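Local structure of separin (Saccharomyces cerevisiae, 5U1T) at residues 1123-1128 with 1386-1391. The protein cleaves the MCD1/SCC1 subunit of cohesin as a caspase-like cysteine protease, releasing sister chromatids at the onset of anaphase. Numbering follows the deposited sequence.
Sequences KDLMES and PSYVCL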
loop_
_atom_site.group_PDB
_atom_site.type_symbol
_atom_site.label_atom_id
_atom_site.label_comp_id
_atom_site.label_asym_id
_atom_site.label_seq_id
_atom_site.Cartn_x
_atom_site.Cartn_y
_atom_site.Cartn_z
ATOM N N LYS A 1123 29.930 -12.723 37.124
ATOM C CA LYS A 1123 30.161 -13.728 38.153
ATOM C C LYS A 1123 31.417 -14.527 37.822
ATOM O O LYS A 1123 32.248 -14.798 38.691
ATOM C CB LYS A 1123 28.954 -14.654 38.303
ATOM C CG LYS A 1123 29.265 -15.953 39.038
ATOM C CD LYS A 1123 28.165 -16.350 40.005
ATOM C CE LYS A 1123 28.234 -17.831 40.351
ATOM N NZ LYS A 1123 27.912 -18.690 39.156
ATOM N N ASP A 1124 31.566 -14.878 36.550
ATOM C CA ASP A 1124 32.739 -15.617 36.094
ATOM C C ASP A 1124 34.023 -14.818 36.238
ATOM O O ASP A 1124 35.020 -15.352 36.709
ATOM C CB ASP A 1124 32.573 -16.049 34.643
ATOM C CG ASP A 1124 31.637 -17.210 34.500
ATOM O OD1 ASP A 1124 31.419 -17.910 35.515
ATOM O OD2 ASP A 1124 31.122 -17.419 33.381
ATOM N N LEU A 1125 34.001 -13.548 35.827
ATOM C CA LEU A 1125 35.179 -12.686 35.949
ATOM C C LEU A 1125 35.640 -12.602 37.405
ATOM O O LEU A 1125 36.828 -12.730 37.707
ATOM C CB LEU A 1125 34.892 -11.280 35.406
ATOM C CG LEU A 1125 35.042 -11.074 33.897
ATOM C CD1 LEU A 1125 34.657 -9.661 33.511
ATOM C CD2 LEU A 1125 36.451 -11.372 33.437
ATOM N N MET A 1126 34.681 -12.396 38.300
ATOM C CA MET A 1126 34.964 -12.205 39.709
ATOM C C MET A 1126 35.669 -13.449 40.241
ATOM O O MET A 1126 36.661 -13.364 40.969
ATOM C CB MET A 1126 33.664 -11.921 40.469
ATOM C CG MET A 1126 33.845 -11.442 41.906
ATOM S SD MET A 1126 34.624 -9.812 42.023
ATOM C CE MET A 1126 33.630 -8.929 40.851
ATOM N N GLU A 1127 35.176 -14.606 39.819
ATOM C CA GLU A 1127 35.670 -15.875 40.327
ATOM C C GLU A 1127 36.951 -16.351 39.654
ATOM O O GLU A 1127 37.558 -17.319 40.098
ATOM C CB GLU A 1127 34.589 -16.935 40.182
ATOM C CG GLU A 1127 33.384 -16.663 41.045
ATOM C CD GLU A 1127 32.282 -17.683 40.853
ATOM O OE1 GLU A 1127 32.534 -18.755 40.247
ATOM O OE2 GLU A 1127 31.149 -17.413 41.304
ATOM N N SER A 1128 37.370 -15.662 38.600
ATOM C CA SER A 1128 38.582 -16.035 37.863
ATOM C C SER A 1128 39.836 -15.902 38.709
ATOM O O SER A 1128 40.906 -16.379 38.328
ATOM C CB SER A 1128 38.740 -15.159 36.624
ATOM O OG SER A 1128 39.119 -13.843 37.007
ATOM N N PRO A 1386 35.068 -3.916 24.786
ATOM C CA PRO A 1386 33.795 -3.184 24.689
ATOM C C PRO A 1386 32.743 -3.562 25.746
ATOM O O PRO A 1386 31.798 -2.792 25.909
ATOM C CB PRO A 1386 33.305 -3.534 23.278
ATOM C CG PRO A 1386 33.946 -4.841 22.956
ATOM C CD PRO A 1386 35.261 -4.862 23.668
ATOM N N SER A 1387 32.907 -4.675 26.462
ATOM C CA SER A 1387 31.944 -5.067 27.501
ATOM C C SER A 1387 32.416 -6.233 28.391
ATOM O O SER A 1387 33.330 -6.960 28.024
ATOM C CB SER A 1387 30.620 -5.453 26.846
ATOM O OG SER A 1387 30.772 -6.657 26.116
ATOM N N TYR A 1388 31.770 -6.444 29.537
ATOM C CA TYR A 1388 32.105 -7.588 30.399
ATOM C C TYR A 1388 31.888 -8.925 29.705
ATOM O O TYR A 1388 32.617 -9.900 29.960
ATOM C CB TYR A 1388 31.281 -7.594 31.693
ATOM C CG TYR A 1388 31.560 -6.468 32.652
ATOM C CD1 TYR A 1388 32.778 -5.807 32.644
ATOM C CD2 TYR A 1388 30.594 -6.060 33.565
ATOM C CE1 TYR A 1388 33.034 -4.771 33.515
ATOM C CE2 TYR A 1388 30.838 -5.024 34.439
ATOM C CZ TYR A 1388 32.063 -4.381 34.412
ATOM O OH TYR A 1388 32.323 -3.342 35.280
ATOM N N VAL A 1389 30.865 -8.980 28.853
ATOM C CA VAL A 1389 30.512 -10.225 28.186
ATOM C C VAL A 1389 31.574 -10.584 27.153
ATOM O O VAL A 1389 31.895 -11.760 26.970
ATOM C CB VAL A 1389 29.115 -10.152 27.513
ATOM C CG1 VAL A 1389 28.828 -11.442 26.740
ATOM C CG2 VAL A 1389 28.020 -9.901 28.556
ATOM N N CYS A 1390 32.137 -9.575 26.500
ATOM C CA CYS A 1390 33.190 -9.823 25.524
ATOM C C CYS A 1390 34.511 -10.241 26.206
ATOM O O CYS A 1390 35.182 -11.200 25.783
ATOM C CB CYS A 1390 33.417 -8.586 24.651
ATOM S SG CYS A 1390 34.794 -8.794 23.497
ATOM N N LEU A 1391 34.876 -9.513 27.257
ATOM C CA LEU A 1391 36.033 -9.864 28.038
ATOM C C LEU A 1391 35.905 -11.309 28.526
ATOM O O LEU A 1391 36.820 -12.117 28.327
ATOM C CB LEU A 1391 36.207 -8.896 29.217
ATOM C CG LEU A 1391 37.418 -9.163 30.119
ATOM C CD1 LEU A 1391 38.713 -9.102 29.314
ATOM C CD2 LEU A 1391 37.458 -8.205 31.316
#
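L1125 meets Y1388 and L1391 where the last part of helix 1111-1127 packs on the first turn of helix 1388-1397, a buried helix-to-helix contact beside the mixed sheet that contains strands 1132-1139 and 1382-1385. L1125 supplies everything its segment gives to the contact. Its CB points at the other helix, CG lies anti to the carbonyl carbon (chi1 -84°), and from there the fork presents both methyls to L1391. CD1 sits 3.8 Å from CD2 of L1391. The same methyl lies 4.1 Å from the carbonyl O of Y1388 and comes obliquely to the ring of that tyrosine. Its distance to CB of Y1388 is 4.4 Å. The second methyl, CD2, rests 3.9 Å from CD2 of L1391, so one methyl of L1391 touches both branches of the fork. The two leucines cross at about a right angle; both are buried, and their branched apolar ends suit a place where methyls pack against methyls. With only a methyl in place of this leucine, as in an alanine here, CD2 of L1391 would probably lose both methyl neighbours and a gap would open beside Y1388. Beyond the pair, L1391 also touches V1134 of strand 1132-1139, while the Y1388 ring makes a cation-pi contact with R1077. S1128, three residues on from the leucine, is short enough to fold back, its OG donating to the O of L1125 at 2.6 Å. S1387 occupies the N-cap of the second helix, where a small hydroxyl side chain can receive an N-H of the first turn: its OG accepts from N of C1390 at 3.2 Å, with an N-H...O angle of 153°.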